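Local coordinates for protein Uly1 (Catenovulum maritimum, PDB 7DRQ) that acts as an ulvan lyase of polysaccharide lyase family 24, binds calcium, and probably cleaves the algal polysaccharide ulvan by elimination, at residues Arg101-Glu106 / Gly138-Ile143; His129-Asn134 / Tyr147-Tyr152. All blocks are in the same frame, centred on the assembly; numbering follows the deposited sequence.

Contact 1: residues Arg101-Glu106 / Gly138-Ile143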
loop_
_atom_site.group_PDB
_atom_site.type_symbol
_atom_site.label_atom_id
_atom_site.label_comp_id
_atom_site.label_asym_id
_atom_site.label_seq_id
_atom_site.Cartn_x
_atom_site.Cartn_y
_atom_site.Cartn_z
ATOM N N ARG A 101 -6.020 -6.574 20.261
ATOM C CA ARG A 101 -5.506 -5.788 21.381
ATOM C C ARG A 101 -5.413 -4.355 20.900
ATOM O O ARG A 101 -4.379 -3.906 20.405
ATOM C CB ARG A 101 -4.154 -6.312 21.847
ATOM C CG ARG A 101 -4.245 -7.615 22.633
ATOM C CD ARG A 101 -4.438 -8.833 21.724
ATOM N NE ARG A 101 -4.001 -10.062 22.390
ATOM C CZ ARG A 101 -4.183 -11.287 21.900
ATOM N NH1 ARG A 101 -4.788 -11.454 20.731
ATOM N NH2 ARG A 101 -3.743 -12.350 22.572
ATOM N N TRP A 102 -6.521 -3.626 21.063
ATOM C CA TRP A 102 -6.690 -2.348 20.389
ATOM C C TRP A 102 -5.790 -1.262 20.960
ATOM O O TRP A 102 -5.625 -0.223 20.317
ATOM C CB TRP A 102 -8.155 -1.912 20.462
ATOM C CG TRP A 102 -8.738 -1.988 21.844
ATOM C CD1 TRP A 102 -9.485 -3.006 22.363
ATOM C CD2 TRP A 102 -8.612 -1.009 22.889
ATOM N NE1 TRP A 102 -9.834 -2.722 23.663
ATOM C CE2 TRP A 102 -9.311 -1.503 24.011
ATOM C CE3 TRP A 102 -7.980 0.238 22.984
ATOM C CZ2 TRP A 102 -9.395 -0.794 25.213
ATOM C CZ3 TRP A 102 -8.062 0.939 24.180
ATOM C CH2 TRP A 102 -8.766 0.416 25.278
ATOM N N TRP A 103 -5.207 -1.479 22.140
ATOM C CA TRP A 103 -4.251 -0.537 22.719
ATOM C C TRP A 103 -2.829 -0.739 22.193
ATOM O O TRP A 103 -1.916 -0.027 22.629
ATOM C CB TRP A 103 -4.265 -0.653 24.251
ATOM C CG TRP A 103 -3.969 -2.061 24.679
ATOM C CD1 TRP A 103 -2.747 -2.586 24.950
ATOM C CD2 TRP A 103 -4.911 -3.136 24.818
ATOM N NE1 TRP A 103 -2.860 -3.917 25.271
ATOM C CE2 TRP A 103 -4.178 -4.283 25.195
ATOM C CE3 TRP A 103 -6.300 -3.240 24.671
ATOM C CZ2 TRP A 103 -4.783 -5.520 25.427
ATOM C CZ3 TRP A 103 -6.904 -4.479 24.901
ATOM C CH2 TRP A 103 -6.142 -5.599 25.275
ATOM N N VAL A 104 -2.607 -1.683 21.280
ATOM C CA VAL A 104 -1.330 -1.817 20.588
ATOM C C VAL A 104 -1.561 -1.492 19.121
ATOM O O VAL A 104 -2.189 -2.274 18.395
ATOM C CB VAL A 104 -0.715 -3.215 20.749
ATOM C CG1 VAL A 104 0.616 -3.267 20.002
ATOM C CG2 VAL A 104 -0.517 -3.541 22.217
ATOM N N GLY A 105 -1.018 -0.363 18.676
ATOM C CA GLY A 105 -1.262 0.090 17.313
ATOM C C GLY A 105 -0.592 -0.805 16.283
ATOM O O GLY A 105 0.516 -1.310 16.483
ATOM N N GLU A 106 -1.265 -0.982 15.150
ATOM C CA GLU A 106 -0.880 -1.999 14.173
ATOM C C GLU A 106 -0.902 -1.356 12.781
ATOM O O GLU A 106 -1.957 -1.245 12.154
ATOM C CB GLU A 106 -1.827 -3.200 14.321
ATOM C CG GLU A 106 -1.951 -4.196 13.198
ATOM C CD GLU A 106 -0.664 -4.886 12.785
ATOM O OE1 GLU A 106 0.202 -4.193 12.236
ATOM O OE2 GLU A 106 -0.548 -6.133 12.933
ATOM N N GLY A 138 -7.643 -12.931 22.023
ATOM C CA GLY A 138 -7.338 -12.810 23.438
ATOM C C GLY A 138 -8.463 -12.226 24.257
ATOM O O GLY A 138 -8.203 -11.515 25.233
ATOM N N GLY A 139 -9.712 -12.500 23.884
ATOM C CA GLY A 139 -10.852 -11.971 24.601
ATOM C C GLY A 139 -11.288 -10.588 24.181
ATOM O O GLY A 139 -12.065 -9.954 24.904
ATOM N N ASN A 140 -10.814 -10.095 23.042
ATOM C CA ASN A 140 -11.145 -8.754 22.568
ATOM C C ASN A 140 -11.951 -8.888 21.279
ATOM O O ASN A 140 -11.437 -8.706 20.177
ATOM C CB ASN A 140 -9.888 -7.930 22.351
ATOM C CG ASN A 140 -9.077 -7.761 23.613
ATOM O OD1 ASN A 140 -9.419 -6.958 24.482
ATOM N ND2 ASN A 140 -7.996 -8.531 23.730
ATOM N N GLY A 141 -13.226 -9.227 21.424
ATOM C CA GLY A 141 -14.130 -9.249 20.296
ATOM C C GLY A 141 -14.163 -10.594 19.593
ATOM O O GLY A 141 -13.247 -11.413 19.693
ATOM N N ASP A 142 -15.258 -10.813 18.866
ATOM C CA ASP A 142 -15.504 -12.051 18.135
ATOM C C ASP A 142 -15.236 -11.783 16.656
ATOM O O ASP A 142 -15.974 -11.030 16.011
ATOM C CB ASP A 142 -16.939 -12.520 18.380
ATOM C CG ASP A 142 -17.332 -13.720 17.550
ATOM O OD1 ASP A 142 -16.482 -14.317 16.857
ATOM O OD2 ASP A 142 -18.527 -14.075 17.597
ATOM N N ILE A 143 -14.185 -12.400 16.119
ATOM C CA ILE A 143 -13.750 -12.140 14.748
ATOM C C ILE A 143 -14.193 -13.240 13.787
ATOM O O ILE A 143 -13.826 -13.215 12.610
ATOM C CB ILE A 143 -12.227 -11.933 14.693
ATOM C CG1 ILE A 143 -11.817 -11.141 13.449
ATOM C CG2 ILE A 143 -11.486 -13.271 14.744
ATOM C CD1 ILE A 143 -10.333 -10.755 13.456
HETATM O O HOH W 1 -11.518 -5.461 24.341
#
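Arg-101 and Asn-140 are the closest backbone pair, their CA atoms 6.5 Å apart, where a type I turn from Arg-101 to Val-104, closed by Val-104 N on Arg-101 O, faces an irregular glycine-rich loop. No direct hydrogen bond spans the gap; the fit is made by Arg-101 and the two tryptophans against the Asn-140 side chain and the Gly-138 backbone. Asn-140 comes first: its amide reaches in toward the turn, with CG beside the backbone N (chi1 -60°). OD1 comes in at the edge of the Trp-103 indole, near the ring plane, and sits 3.6 Å from Trp-103 CZ3, while the amide plane is turned 71° from that ring. The same OD1 accepts from a water at 2.6 Å, and the water accepts a long bond of 3.3 Å from Trp-102 NE1, so the asparagine oxygen reaches the second indole indirectly. Asn-140 ND2 lies 4.0 Å from Arg-101 CG and gives its hydrogen bond to Thr-137 O. The arginine chain bends at chi2 (78°) and carries its guanidinium across to Gly-138, whose CA lies over one face, 3.6 Å above the guanidinium plane and offset toward the rim. That group is anchored by carbonyls: NH2 on Arg-28 O, NH1 on Glu-99 O and Asp-136 O. With an alanine in place of Arg-101, the carbonyls of Arg-28, Glu-99 and Asp-136 would probably be left without their guanidinium donors, and Gly-138 without the flat group it packs on. Within the turn, Trp-103 presents its rim to one face of Trp-102, with CE3 over the centre of that ring. Arg-28 ties the turn to helix 24-29, Gly-105 pairs strand 104-105 with parallel strand 39-40, and the glycine-rich loop belongs to the connection between strands 122-126 and 150-152.

Contact 2: residues His129-Asn134 / Tyr147-Tyr152; sequences HAYREN and YFRYSY
Tyr-147 lies across the backbone of Tyr-131 to Glu-133, just past the corner that the chain turns at Ala-130, and its side chain can be followed outward atom by atom. CB sits 3.6 Å from Arg-132 C and 4.0 Å from Tyr-131 CB, the second an apolar pair. With chi1 at 52°, CG is placed between the backbone N and the carbonyl carbon, which swings the ring along the peptides of the other segment. CG is 3.9 Å from Arg-132 C. The ring then splits its neighbours: CD1 lies toward Tyr-131 O, at 4.1 Å, and CD2 is 3.8 Å from Glu-133 N, an amide hydrogen-bonded to His-195 NE2. The rest of the ring, out to OH, lies farther from 129-134. On the backbone side, Tyr-147 O approaches the Tyr-131 ring at its edge, and a water accepts from Tyr-131 N at 2.9 Å while lying 3.0 Å from that carbonyl. The chemistry is therefore mainly van der Waals contact of an aromatic side chain with backbone; the polar ends of Tyr-131 (to Asn-109 ND2) and Arg-149 (to Asp-127 O and Asp-146, near calcium-binding Lys-185) find partners outside the segments, while Arg-132 NH1 hydrogen-bonds Asn-134 OD1 within its own.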
loop_
_atom_site.group_PDB
_atom_site.type_symbol
_atom_site.label_atom_id
_atom_site.label_comp_id
_atom_site.label_asym_id
_atom_site.label_seq_id
_atom_site.Cartn_x
_atom_site.Cartn_y
_atom_site.Cartn_z
ATOM N N HIS A 129 -4.850 -7.794 9.082
ATOM C CA HIS A 129 -3.496 -8.340 8.994
ATOM C C HIS A 129 -3.598 -9.868 9.035
ATOM O O HIS A 129 -3.300 -10.503 10.053
ATOM C CB HIS A 129 -2.580 -7.803 10.094
ATOM C CG HIS A 129 -1.142 -8.183 9.909
ATOM N ND1 HIS A 129 -0.145 -7.770 10.767
ATOM C CD2 HIS A 129 -0.533 -8.926 8.954
ATOM C CE1 HIS A 129 1.014 -8.261 10.361
ATOM N NE2 HIS A 129 0.807 -8.963 9.262
ATOM N N ALA A 130 -4.012 -10.445 7.905
ATOM C CA ALA A 130 -4.061 -11.899 7.728
ATOM C C ALA A 130 -4.943 -12.580 8.775
ATOM O O ALA A 130 -4.620 -13.658 9.282
ATOM C CB ALA A 130 -2.650 -12.491 7.737
ATOM N N TYR A 131 -6.079 -11.969 9.091
ATOM C CA TYR A 131 -6.946 -12.585 10.083
ATOM C C TYR A 131 -7.774 -13.695 9.444
ATOM O O TYR A 131 -7.959 -13.746 8.226
ATOM C CB TYR A 131 -7.846 -11.541 10.745
ATOM C CG TYR A 131 -7.047 -10.430 11.396
ATOM C CD1 TYR A 131 -5.895 -10.712 12.114
ATOM C CD2 TYR A 131 -7.430 -9.103 11.263
ATOM C CE1 TYR A 131 -5.144 -9.697 12.714
ATOM C CE2 TYR A 131 -6.686 -8.079 11.845
ATOM C CZ TYR A 131 -5.547 -8.381 12.562
ATOM O OH TYR A 131 -4.814 -7.375 13.141
ATOM N N ARG A 132 -8.255 -14.605 10.292
ATOM C CA ARG A 132 -9.027 -15.767 9.868
ATOM C C ARG A 132 -10.106 -16.020 10.909
ATOM O O ARG A 132 -10.113 -15.412 11.978
ATOM C CB ARG A 132 -8.135 -17.011 9.697
ATOM C CG ARG A 132 -7.047 -17.107 10.742
ATOM C CD ARG A 132 -5.995 -18.167 10.405
ATOM N NE ARG A 132 -4.725 -17.881 11.084
ATOM C CZ ARG A 132 -4.464 -18.184 12.355
ATOM N NH1 ARG A 132 -5.380 -18.790 13.105
ATOM N NH2 ARG A 132 -3.285 -17.885 12.882
ATOM N N GLU A 133 -11.022 -16.946 10.601
ATOM C CA GLU A 133 -12.165 -17.136 11.491
ATOM C C GLU A 133 -11.737 -17.586 12.883
ATOM O O GLU A 133 -12.428 -17.295 13.865
ATOM C CB GLU A 133 -13.157 -18.129 10.886
ATOM C CG GLU A 133 -12.651 -19.552 10.790
ATOM C CD GLU A 133 -13.611 -20.415 10.015
ATOM O OE1 GLU A 133 -14.812 -20.078 10.012
ATOM O OE2 GLU A 133 -13.173 -21.405 9.398
ATOM N N ASN A 134 -10.599 -18.275 12.998
ATOM C CA ASN A 134 -10.126 -18.726 14.298
ATOM C C ASN A 134 -8.943 -17.901 14.798
ATOM O O ASN A 134 -8.153 -18.384 15.613
ATOM C CB ASN A 134 -9.785 -20.218 14.258
ATOM C CG ASN A 134 -8.627 -20.527 13.342
ATOM O OD1 ASN A 134 -8.303 -19.748 12.443
ATOM N ND2 ASN A 134 -7.977 -21.660 13.575
ATOM N N TYR A 147 -13.270 -11.342 9.922
ATOM C CA TYR A 147 -11.837 -11.435 9.643
ATOM C C TYR A 147 -11.449 -10.726 8.355
ATOM O O TYR A 147 -10.258 -10.463 8.140
ATOM C CB TYR A 147 -11.404 -12.904 9.550
ATOM C CG TYR A 147 -12.263 -13.685 8.586
ATOM C CD1 TYR A 147 -11.981 -13.697 7.226
ATOM C CD2 TYR A 147 -13.371 -14.393 9.035
ATOM C CE1 TYR A 147 -12.771 -14.406 6.340
ATOM C CE2 TYR A 147 -14.167 -15.097 8.160
ATOM C CZ TYR A 147 -13.864 -15.097 6.816
ATOM O OH TYR A 147 -14.646 -15.796 5.935
ATOM N N PHE A 148 -12.430 -10.424 7.503
ATOM C CA PHE A 148 -12.253 -9.665 6.274
ATOM C C PHE A 148 -13.243 -8.510 6.344
ATOM O O PHE A 148 -14.410 -8.720 6.691
ATOM C CB PHE A 148 -12.514 -10.542 5.026
ATOM C CG PHE A 148 -12.343 -9.813 3.724
ATOM C CD1 PHE A 148 -11.091 -9.706 3.138
ATOM C CD2 PHE A 148 -13.429 -9.219 3.096
ATOM C CE1 PHE A 148 -10.918 -9.009 1.958
ATOM C CE2 PHE A 148 -13.272 -8.523 1.902
ATOM C CZ PHE A 148 -12.010 -8.422 1.326
ATOM N N ARG A 149 -12.780 -7.293 6.054
ATOM C CA ARG A 149 -13.524 -6.085 6.424
ATOM C C ARG A 149 -13.657 -5.148 5.226
ATOM O O ARG A 149 -12.727 -4.405 4.899
ATOM C CB ARG A 149 -12.852 -5.391 7.613
ATOM C CG ARG A 149 -12.850 -6.265 8.868
ATOM C CD ARG A 149 -11.929 -5.763 9.981
ATOM N NE ARG A 149 -12.262 -6.465 11.219
ATOM C CZ ARG A 149 -11.509 -6.505 12.312
ATOM N NH1 ARG A 149 -10.336 -5.885 12.348
ATOM N NH2 ARG A 149 -11.946 -7.169 13.378
ATOM N N TYR A 150 -14.830 -5.164 4.594
ATOM C CA TYR A 150 -15.091 -4.423 3.367
ATOM C C TYR A 150 -16.327 -3.557 3.551
ATOM O O TYR A 150 -17.366 -4.042 4.018
ATOM C CB TYR A 150 -15.283 -5.410 2.202
ATOM C CG TYR A 150 -15.755 -4.820 0.893
ATOM C CD1 TYR A 150 -15.150 -3.692 0.346
ATOM C CD2 TYR A 150 -16.787 -5.425 0.182
ATOM C CE1 TYR A 150 -15.588 -3.156 -0.870
ATOM C CE2 TYR A 150 -17.224 -4.914 -1.038
ATOM C CZ TYR A 150 -16.624 -3.778 -1.556
ATOM O OH TYR A 150 -17.058 -3.277 -2.762
ATOM N N SER A 151 -16.227 -2.287 3.167
ATOM C CA SER A 151 -17.372 -1.387 3.172
ATOM C C SER A 151 -17.508 -0.769 1.788
ATOM O O SER A 151 -16.511 -0.525 1.101
ATOM C CB SER A 151 -17.218 -0.288 4.246
ATOM O OG SER A 151 -17.382 -0.825 5.549
ATOM N N TYR A 152 -18.750 -0.529 1.366
ATOM C CA TYR A 152 -18.955 -0.004 0.026
ATOM C C TYR A 152 -20.269 0.755 -0.037
ATOM O O TYR A 152 -21.141 0.621 0.825
ATOM C CB TYR A 152 -18.922 -1.108 -1.043
ATOM C CG TYR A 152 -20.081 -2.077 -0.979
ATOM C CD1 TYR A 152 -20.091 -3.129 -0.056
ATOM C CD2 TYR A 152 -21.165 -1.950 -1.833
ATOM C CE1 TYR A 152 -21.159 -4.033 -0.002
ATOM C CE2 TYR A 152 -22.240 -2.849 -1.783
ATOM C CZ TYR A 152 -22.230 -3.877 -0.858
ATOM O OH TYR A 152 -23.295 -4.765 -0.812
HETATM O O HOH W 2 -7.341 -9.835 7.631
#

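Overall arrangement
From the N terminus the chain meets 101-106, makes strands 111-115 and 122-126, and then runs through 129-134 and 138-143 to 147-152, leading into strand 150-152 of the same antiparallel sheet. Contact 1 closes a loop of 31 intervening residues, contact 2 one of 12. The two cross, since 129-134 lies within the first loop and 138-143 within the second. They also touch: Glu-106 OE2 is 2.7 Å from His-129 ND1, a probable hydrogen bond, and Ile-143 CD1 packs on Tyr-131 CB. Within the BNR repeat-containing region, a family of the beta-propeller clan, they fasten the long connection to the turn before strand 104-105 and to the lead-in of strand 150-152.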